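PDB 6OE8: uricase from Arthrobacter globiformis, which catalyses the oxidation of urate by oxygen to 5-hydroxyisourate with release of hydrogen peroxide, the first step of urate degradation to (S)-allantoin. Local coordinates for residues 37-42 with 75-80; 49-54 with 96-101; 169-174 with 317-322. The protein carries 2 engineered substitutions. All blocks are in the same frame, centred on the assembly; numbering follows the deposited sequence.

Contacts 1 and 2 both use strand 37-55, packed against two successive helices, 77-82 near its start and 91-103 farther along; the centres of the two contacts lie about 29 Å apart. Contact 1 is partly buried, lacks direct hydrogen bonds between its segments and relies on a CH-pi contact and bridging waters; contact 2 is buried, apolar apart from one tyrosine hydroxyl on a strand carbonyl. Contact 3 is also buried and wholly apolar in its side-chain contacts, but sets strand 167-181 of the same sheet against the C-terminal tail rather than a helix. Contacts 1 and 3 meet through a weak hydrogen bond between Q41 and N321, and all three border the second subunit of the tetramer.

Contact 1: 37-42 with 75-80; sequences VVLGQN and DFEAAH
L39 holds CG anti to its backbone N (chi1 -180°) and bends at CG, which carries both methyls onto the imidazole of H80, whose CG lies beside its own backbone N (chi1 -68°). The two side chains cross at about a right angle. CD1 of L39 stands over the middle of one ring face, 3.9 Å from the H80 ring centroid, in a CH-pi contact, while L39 CD2 comes within 3.5 Å of H80 ND1. Rotation of the imidazole is fixed from the helix itself: H80 ND1 donates an almost straight hydrogen bond of 2.8 Å to O of F76, the N-cap residue. F76 O lies in the imidazole plane, though H80 ND1 stands above the plane of that carbonyl.

N42 reaches the same helix end with its amide. N42 OD1 meets the edge of the F76 ring, 3.8 Å from F76 CD2, with the two planes 82° apart, and N42 ND2 is held by a bond of 3.0 Å to G40 O. Polar groups of the two segments are joined by water: one links L39 O to E77 OE1, another N42 ND2 to F76 N.

V38, L39 and N42 pair antiparallel with a strand of the second subunit, and H80 packs on Q247 of that subunit, a urate-binding residue. The arrangement belongs to the subunit interface of uricase, where active sites are assembled from two chains.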
loop_
_atom_site.group_PDB
_atom_site.type_symbol
_atom_site.label_atom_id
_atom_site.label_comp_id
_atom_site.label_asym_id
_atom_site.label_seq_id
_atom_site.Cartn_x
_atom_site.Cartn_y
_atom_site.Cartn_z
ATOM N N VAL A 37 -26.701 -27.824 -7.562
ATOM C CA VAL A 37 -25.450 -27.082 -7.476
ATOM C C VAL A 37 -24.307 -27.986 -7.913
ATOM O O VAL A 37 -24.307 -29.182 -7.606
ATOM C CB VAL A 37 -25.235 -26.567 -6.034
ATOM C CG1 VAL A 37 -23.837 -26.079 -5.829
ATOM C CG2 VAL A 37 -26.216 -25.443 -5.724
ATOM N N VAL A 38 -23.332 -27.419 -8.631
ATOM C CA VAL A 38 -22.192 -28.187 -9.124
ATOM C C VAL A 38 -20.920 -27.351 -8.982
ATOM O O VAL A 38 -20.946 -26.122 -9.119
ATOM C CB VAL A 38 -22.397 -28.647 -10.589
ATOM C CG1 VAL A 38 -22.360 -27.466 -11.555
ATOM C CG2 VAL A 38 -21.393 -29.715 -10.956
ATOM N N LEU A 39 -19.817 -28.028 -8.677
ATOM C CA LEU A 39 -18.496 -27.416 -8.582
ATOM C C LEU A 39 -17.928 -27.142 -9.967
ATOM O O LEU A 39 -17.799 -28.063 -10.782
ATOM C CB LEU A 39 -17.551 -28.335 -7.812
ATOM C CG LEU A 39 -16.108 -27.864 -7.605
ATOM C CD1 LEU A 39 -16.045 -26.585 -6.760
ATOM C CD2 LEU A 39 -15.259 -28.975 -6.995
ATOM N N GLY A 40 -17.566 -25.894 -10.227
ATOM C CA GLY A 40 -16.973 -25.507 -11.500
ATOM C C GLY A 40 -15.467 -25.375 -11.403
ATOM O O GLY A 40 -14.807 -26.121 -10.671
ATOM N N GLN A 41 -14.928 -24.376 -12.108
ATOM C CA GLN A 41 -13.487 -24.147 -12.124
ATOM C C GLN A 41 -12.988 -23.924 -10.700
ATOM O O GLN A 41 -13.592 -23.156 -9.945
ATOM C CB GLN A 41 -13.181 -22.918 -12.994
ATOM C CG GLN A 41 -11.740 -22.442 -12.920
ATOM C CD GLN A 41 -11.514 -21.039 -13.477
ATOM O OE1 GLN A 41 -12.434 -20.394 -13.990
ATOM N NE2 GLN A 41 -10.277 -20.558 -13.369
ATOM N N ASN A 42 -11.908 -24.616 -10.323
ATOM C CA ASN A 42 -11.346 -24.466 -8.982
ATOM C C ASN A 42 -9.846 -24.752 -8.993
ATOM O O ASN A 42 -9.345 -25.517 -9.820
ATOM C CB ASN A 42 -12.053 -25.383 -7.975
ATOM C CG ASN A 42 -11.814 -26.857 -8.251
ATOM O OD1 ASN A 42 -10.896 -27.457 -7.699
ATOM N ND2 ASN A 42 -12.634 -27.444 -9.121
ATOM N N ASP A 75 -9.038 -33.310 -9.613
ATOM C CA ASP A 75 -10.232 -33.868 -8.977
ATOM C C ASP A 75 -10.260 -33.505 -7.500
ATOM O O ASP A 75 -9.730 -34.230 -6.658
ATOM C CB ASP A 75 -10.262 -35.382 -9.127
ATOM C CG ASP A 75 -11.555 -35.987 -8.611
ATOM O OD1 ASP A 75 -12.463 -35.224 -8.212
ATOM O OD2 ASP A 75 -11.633 -37.228 -8.525
ATOM N N PHE A 76 -10.928 -32.396 -7.170
ATOM C CA PHE A 76 -11.088 -32.001 -5.776
ATOM C C PHE A 76 -12.563 -31.889 -5.403
ATOM O O PHE A 76 -12.943 -31.109 -4.531
ATOM C CB PHE A 76 -10.322 -30.713 -5.497
ATOM C CG PHE A 76 -8.861 -30.830 -5.826
ATOM C CD1 PHE A 76 -8.034 -31.634 -5.059
ATOM C CD2 PHE A 76 -8.316 -30.142 -6.897
ATOM C CE1 PHE A 76 -6.688 -31.767 -5.364
ATOM C CE2 PHE A 76 -6.971 -30.262 -7.204
ATOM C CZ PHE A 76 -6.158 -31.076 -6.438
ATOM N N GLU A 77 -13.390 -32.696 -6.069
ATOM C CA GLU A 77 -14.835 -32.683 -5.861
ATOM C C GLU A 77 -15.194 -32.949 -4.401
ATOM O O GLU A 77 -15.952 -32.191 -3.783
ATOM C CB GLU A 77 -15.467 -33.744 -6.768
ATOM C CG GLU A 77 -16.977 -33.885 -6.727
ATOM C CD GLU A 77 -17.703 -32.735 -7.386
ATOM O OE1 GLU A 77 -17.105 -32.094 -8.276
ATOM O OE2 GLU A 77 -18.883 -32.508 -7.040
ATOM N N ALA A 78 -14.656 -34.037 -3.834
ATOM C CA ALA A 78 -15.070 -34.464 -2.505
ATOM C C ALA A 78 -14.564 -33.521 -1.420
ATOM O O ALA A 78 -15.211 -33.379 -0.381
ATOM C CB ALA A 78 -14.593 -35.893 -2.235
ATOM N N ALA A 79 -13.413 -32.880 -1.628
ATOM C CA ALA A 79 -12.956 -31.874 -0.674
ATOM C C ALA A 79 -13.989 -30.767 -0.506
ATOM O O ALA A 79 -14.247 -30.306 0.616
ATOM C CB ALA A 79 -11.619 -31.295 -1.131
ATOM N N HIS A 80 -14.579 -30.319 -1.616
ATOM C CA HIS A 80 -15.577 -29.255 -1.561
ATOM C C HIS A 80 -16.923 -29.764 -1.064
ATOM O O HIS A 80 -17.557 -29.123 -0.226
ATOM C CB HIS A 80 -15.746 -28.606 -2.939
ATOM C CG HIS A 80 -14.553 -27.821 -3.392
ATOM N ND1 HIS A 80 -13.479 -28.403 -4.030
ATOM C CD2 HIS A 80 -14.270 -26.496 -3.310
ATOM C CE1 HIS A 80 -12.579 -27.476 -4.313
ATOM N NE2 HIS A 80 -13.033 -26.311 -3.884
HETATM O O HOH W 1 -17.936 -30.951 -10.724
HETATM O O HOH W 2 -12.210 -30.375 -9.177
#

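Contact 2: 49-54 with 96-101; sequences VRLVKV and NTVYAF
The ring of Y99 lies obliquely against two side chains of strand 49-54, V49 and L51. V49 CG1 is 3.6 Å from Y99 CE2 and L51 CD1, on the same side of the ring plane, is 3.7 Å from Y99 CD1. With CG beside the backbone N (chi1 -68°), the ring reaches across to the strand, where Y99 OH donates a 2.7 Å hydrogen bond to R50 O; the hydroxyl stands 52° above the carbonyl plane. This is the helix-on-sheet packing of the T-fold, in which helices lie against one side of a large antiparallel sheet: helix 91-103 runs nearly parallel to the strand, the local axes 9.6 Å apart. The neighbouring V98 adds its CG1, which sits 4.0 Å from V49 CG1 and 4.2 Å from L51 CD2. A leucine in place of Y99 would remove the hydroxyl and the ring, and would probably leave R50 O without this donor and a gap beside V49 and L51 where the ring had packed. The side chain of R50 leaves the strand away from the helix, and its NH1 forms a salt bridge with D65. Y99 packs also on Y294 of the third subunit.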
loop_
_atom_site.group_PDB
_atom_site.type_symbol
_atom_site.label_atom_id
_atom_site.label_comp_id
_atom_site.label_asym_id
_atom_site.label_seq_id
_atom_site.Cartn_x
_atom_site.Cartn_y
_atom_site.Cartn_z
ATOM N N VAL A 49 4.937 -17.489 -1.165
ATOM C CA VAL A 49 6.048 -18.125 -0.464
ATOM C C VAL A 49 7.322 -17.346 -0.787
ATOM O O VAL A 49 7.795 -17.361 -1.926
ATOM C CB VAL A 49 6.185 -19.597 -0.874
ATOM C CG1 VAL A 49 7.430 -20.199 -0.244
ATOM C CG2 VAL A 49 4.929 -20.363 -0.477
ATOM N N ARG A 50 7.854 -16.627 0.202
ATOM C CA ARG A 50 9.044 -15.807 0.002
ATOM C C ARG A 50 10.296 -16.662 0.154
ATOM O O ARG A 50 10.605 -17.140 1.257
ATOM C CB ARG A 50 9.050 -14.640 0.985
ATOM C CG ARG A 50 7.999 -13.573 0.677
ATOM C CD ARG A 50 8.332 -12.749 -0.563
ATOM N NE ARG A 50 9.424 -11.808 -0.311
ATOM C CZ ARG A 50 10.669 -11.954 -0.755
ATOM N NH1 ARG A 50 11.004 -13.008 -1.491
ATOM N NH2 ARG A 50 11.583 -11.042 -0.464
ATOM N N LEU A 51 11.073 -16.753 -0.923
ATOM C CA LEU A 51 12.248 -17.609 -1.011
ATOM C C LEU A 51 13.456 -16.761 -1.360
ATOM O O LEU A 51 13.392 -15.943 -2.277
ATOM C CB LEU A 51 12.052 -18.674 -2.100
ATOM C CG LEU A 51 13.253 -19.529 -2.516
ATOM C CD1 LEU A 51 13.803 -20.392 -1.373
ATOM C CD2 LEU A 51 12.917 -20.372 -3.750
ATOM N N VAL A 52 14.552 -16.943 -0.630
ATOM C CA VAL A 52 15.841 -16.389 -1.025
ATOM C C VAL A 52 16.838 -17.536 -1.078
ATOM O O VAL A 52 17.050 -18.228 -0.075
ATOM C CB VAL A 52 16.327 -15.274 -0.081
ATOM C CG1 VAL A 52 17.747 -14.865 -0.445
ATOM C CG2 VAL A 52 15.414 -14.062 -0.198
ATOM N N LYS A 53 17.448 -17.728 -2.243
ATOM C CA LYS A 53 18.434 -18.772 -2.479
ATOM C C LYS A 53 19.786 -18.098 -2.652
ATOM O O LYS A 53 19.972 -17.300 -3.581
ATOM C CB LYS A 53 18.081 -19.599 -3.721
ATOM C CG LYS A 53 19.146 -20.633 -4.111
ATOM C CD LYS A 53 19.293 -21.697 -3.024
ATOM C CE LYS A 53 20.305 -22.785 -3.389
ATOM N NZ LYS A 53 21.711 -22.288 -3.477
ATOM N N VAL A 54 20.706 -18.381 -1.731
ATOM C CA VAL A 54 22.075 -17.887 -1.800
ATOM C C VAL A 54 22.942 -18.955 -2.448
ATOM O O VAL A 54 22.952 -20.111 -2.005
ATOM C CB VAL A 54 22.614 -17.523 -0.404
ATOM C CG1 VAL A 54 24.038 -16.986 -0.513
ATOM C CG2 VAL A 54 21.715 -16.501 0.265
ATOM N N ASN A 96 6.561 -26.414 1.682
ATOM C CA ASN A 96 7.751 -27.181 2.014
ATOM C C ASN A 96 8.457 -27.635 0.750
ATOM O O ASN A 96 9.693 -27.646 0.684
ATOM C CB ASN A 96 7.392 -28.396 2.865
ATOM C CG ASN A 96 6.840 -28.019 4.220
ATOM O OD1 ASN A 96 7.197 -26.989 4.786
ATOM N ND2 ASN A 96 6.038 -28.911 4.791
ATOM N N THR A 97 7.678 -28.004 -0.271
ATOM C CA THR A 97 8.278 -28.486 -1.504
ATOM C C THR A 97 9.066 -27.369 -2.162
ATOM O O THR A 97 10.158 -27.597 -2.698
ATOM C CB THR A 97 7.197 -29.016 -2.442
ATOM O OG1 THR A 97 6.439 -30.026 -1.763
ATOM C CG2 THR A 97 7.832 -29.634 -3.689
ATOM N N VAL A 98 8.536 -26.142 -2.101
ATOM C CA VAL A 98 9.273 -25.003 -2.658
ATOM C C VAL A 98 10.660 -24.907 -2.031
ATOM O O VAL A 98 11.680 -24.836 -2.735
ATOM C CB VAL A 98 8.491 -23.689 -2.469
ATOM C CG1 VAL A 98 9.373 -22.491 -2.866
ATOM C CG2 VAL A 98 7.221 -23.704 -3.294
ATOM N N TYR A 99 10.729 -24.929 -0.696
ATOM C CA TYR A 99 12.052 -24.731 -0.087
ATOM C C TYR A 99 12.977 -25.938 -0.298
ATOM O O TYR A 99 14.183 -25.774 -0.582
ATOM C CB TYR A 99 11.920 -24.398 1.398
ATOM C CG TYR A 99 11.291 -23.046 1.656
ATOM C CD1 TYR A 99 12.024 -21.878 1.483
ATOM C CD2 TYR A 99 9.973 -22.939 2.083
ATOM C CE1 TYR A 99 11.455 -20.634 1.720
ATOM C CE2 TYR A 99 9.393 -21.699 2.327
ATOM C CZ TYR A 99 10.138 -20.550 2.147
ATOM O OH TYR A 99 9.575 -19.312 2.392
ATOM N N ALA A 100 12.423 -27.153 -0.227
ATOM C CA ALA A 100 13.234 -28.351 -0.434
ATOM C C ALA A 100 13.827 -28.374 -1.836
ATOM O O ALA A 100 15.015 -28.659 -2.016
ATOM C CB ALA A 100 12.395 -29.603 -0.184
ATOM N N PHE A 101 13.009 -28.074 -2.845
ATOM C CA PHE A 101 13.501 -28.005 -4.216
ATOM C C PHE A 101 14.535 -26.895 -4.369
ATOM O O PHE A 101 15.515 -27.049 -5.108
ATOM C CB PHE A 101 12.292 -27.811 -5.131
ATOM C CG PHE A 101 11.615 -29.101 -5.517
ATOM C CD1 PHE A 101 11.493 -29.475 -6.828
ATOM C CD2 PHE A 101 11.235 -30.010 -4.545
ATOM C CE1 PHE A 101 10.896 -30.688 -7.173
ATOM C CE2 PHE A 101 10.656 -31.234 -4.886
ATOM C CZ PHE A 101 10.488 -31.563 -6.198
#

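Contact 3: 169-174 with 317-322; sequences AIVAGI and PIWSNI
V171 projects from strand 167-181 of the large antiparallel sheet into an angle formed by three side chains of 317-322, in the loop after strand 300-309; its two methyls share the indole but differ in their other neighbours. CG1, anti to the backbone N (chi1 170°), lies against the far end of the indole, 3.7 Å from W319 CH2, and also approaches I322 CD1 at 4.1 Å. CG2 faces I318: V171 CG2 is 3.6 Å from I318 CD1, as the two side chains slide past each other in opposite directions.

The indole is the flat wall of this arrangement. V171 CG2 stands 4.1 Å above its plane and I318 CG2 lies over the same face, both displaced toward the rim, while I322 CG2 meets the ring at its edge. V171 and W319 cross obliquely. I318 extends farther along the strand, where I318 CD1 is 3.4 Å from A169 O and 4.2 Å from A169 CB.

The segment itself is coiled by backbone bonds such as S320 N to P317 O and N321 N to I318 O, which bring I318, W319 and I322 round to the strand. A169 and V171 face this C-terminal tail, whereas I170 points away from it, and I170 and A172 touch helix 109-123.

The polar atom of the indole is directed elsewhere, W319 NE1 bonding to E266, and K268 makes a cation-pi contact with the ring. No hydrogen bond or salt bridge forms between the two segments, so the tail is held on this strand, away from the urate site, by burial of aliphatic side chains against each other and against the indole.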
loop_
_atom_site.group_PDB
_atom_site.type_symbol
_atom_site.label_atom_id
_atom_site.label_comp_id
_atom_site.label_asym_id
_atom_site.label_seq_id
_atom_site.Cartn_x
_atom_site.Cartn_y
_atom_site.Cartn_z
ATOM N N ALA A 169 2.724 -24.300 -20.402
ATOM C CA ALA A 169 2.656 -22.989 -21.032
ATOM C C ALA A 169 3.254 -21.967 -20.083
ATOM O O ALA A 169 2.820 -21.868 -18.932
ATOM C CB ALA A 169 1.214 -22.608 -21.383
ATOM N N ILE A 170 4.231 -21.203 -20.574
ATOM C CA ILE A 170 4.980 -20.254 -19.760
ATOM C C ILE A 170 4.746 -18.852 -20.303
ATOM O O ILE A 170 4.880 -18.608 -21.509
ATOM C CB ILE A 170 6.485 -20.579 -19.738
ATOM C CG1 ILE A 170 6.731 -21.971 -19.145
ATOM C CG2 ILE A 170 7.234 -19.544 -18.919
ATOM C CD1 ILE A 170 8.167 -22.449 -19.312
ATOM N N VAL A 171 4.404 -17.937 -19.405
ATOM C CA VAL A 171 4.241 -16.522 -19.699
ATOM C C VAL A 171 5.217 -15.771 -18.815
ATOM O O VAL A 171 5.079 -15.796 -17.589
ATOM C CB VAL A 171 2.805 -16.056 -19.421
ATOM C CG1 VAL A 171 2.703 -14.534 -19.492
ATOM C CG2 VAL A 171 1.846 -16.698 -20.391
ATOM N N ALA A 172 6.194 -15.109 -19.421
ATOM C CA ALA A 172 7.116 -14.283 -18.653
ATOM C C ALA A 172 6.692 -12.826 -18.750
ATOM O O ALA A 172 5.944 -12.443 -19.646
ATOM C CB ALA A 172 8.554 -14.439 -19.150
ATOM N N GLY A 173 7.189 -11.998 -17.827
ATOM C CA GLY A 173 6.754 -10.616 -17.901
ATOM C C GLY A 173 7.610 -9.673 -17.085
ATOM O O GLY A 173 8.489 -10.079 -16.325
ATOM N N ILE A 174 7.312 -8.393 -17.253
ATOM C CA ILE A 174 7.926 -7.310 -16.499
ATOM C C ILE A 174 6.818 -6.401 -15.984
ATOM O O ILE A 174 5.801 -6.198 -16.659
ATOM C CB ILE A 174 8.944 -6.534 -17.365
ATOM C CG1 ILE A 174 9.689 -5.486 -16.527
ATOM C CG2 ILE A 174 8.262 -5.890 -18.562
ATOM C CD1 ILE A 174 10.917 -4.925 -17.222
ATOM N N PRO A 317 -5.688 -20.530 -22.882
ATOM C CA PRO A 317 -6.346 -20.536 -21.565
ATOM C C PRO A 317 -5.562 -19.869 -20.439
ATOM O O PRO A 317 -6.186 -19.428 -19.468
ATOM C CB PRO A 317 -6.534 -22.036 -21.286
ATOM C CG PRO A 317 -6.590 -22.662 -22.637
ATOM C CD PRO A 317 -5.631 -21.876 -23.478
ATOM N N ILE A 318 -4.237 -19.743 -20.541
ATOM C CA ILE A 318 -3.460 -19.210 -19.422
ATOM C C ILE A 318 -3.859 -17.769 -19.121
ATOM O O ILE A 318 -3.990 -17.375 -17.944
ATOM C CB ILE A 318 -1.950 -19.358 -19.733
ATOM C CG1 ILE A 318 -1.077 -19.106 -18.489
ATOM C CG2 ILE A 318 -1.535 -18.504 -20.937
ATOM C CD1 ILE A 318 0.367 -19.551 -18.677
ATOM N N TRP A 319 -4.255 -17.026 -20.155
ATOM C CA TRP A 319 -4.622 -15.632 -19.962
ATOM C C TRP A 319 -5.892 -15.486 -19.146
ATOM O O TRP A 319 -6.123 -14.407 -18.574
ATOM C CB TRP A 319 -4.800 -14.919 -21.303
ATOM C CG TRP A 319 -3.564 -14.883 -22.153
ATOM C CD1 TRP A 319 -3.359 -15.517 -23.342
ATOM C CD2 TRP A 319 -2.332 -14.225 -21.829
ATOM N NE1 TRP A 319 -2.086 -15.251 -23.807
ATOM C CE2 TRP A 319 -1.436 -14.464 -22.891
ATOM C CE3 TRP A 319 -1.909 -13.439 -20.750
ATOM C CZ2 TRP A 319 -0.144 -13.945 -22.908
ATOM C CZ3 TRP A 319 -0.627 -12.921 -20.767
ATOM C CH2 TRP A 319 0.245 -13.181 -21.837
ATOM N N SER A 320 -6.705 -16.544 -19.062
ATOM C CA SER A 320 -7.947 -16.410 -18.316
ATOM C C SER A 320 -7.689 -16.178 -16.836
ATOM O O SER A 320 -8.525 -15.576 -16.158
ATOM C CB SER A 320 -8.827 -17.636 -18.510
ATOM O OG SER A 320 -9.221 -17.746 -19.871
ATOM N N ASN A 321 -6.570 -16.668 -16.300
ATOM C CA ASN A 321 -6.319 -16.490 -14.872
ATOM C C ASN A 321 -5.014 -15.756 -14.595
ATOM O O ASN A 321 -4.523 -15.767 -13.458
ATOM C CB ASN A 321 -6.405 -17.822 -14.131
ATOM C CG ASN A 321 -7.791 -18.452 -14.253
ATOM O OD1 ASN A 321 -8.773 -17.914 -13.722
ATOM N ND2 ASN A 321 -7.886 -19.553 -14.989
ATOM N N ILE A 322 -4.470 -15.078 -15.607
ATOM C CA ILE A 322 -3.136 -14.513 -15.489
ATOM C C ILE A 322 -3.108 -13.409 -14.434
ATOM O O ILE A 322 -2.126 -13.273 -13.692
ATOM C CB ILE A 322 -2.669 -14.012 -16.867
ATOM C CG1 ILE A 322 -1.165 -13.805 -16.880
ATOM C CG2 ILE A 322 -3.425 -12.752 -17.296
ATOM C CD1 ILE A 322 -0.416 -15.127 -16.824
#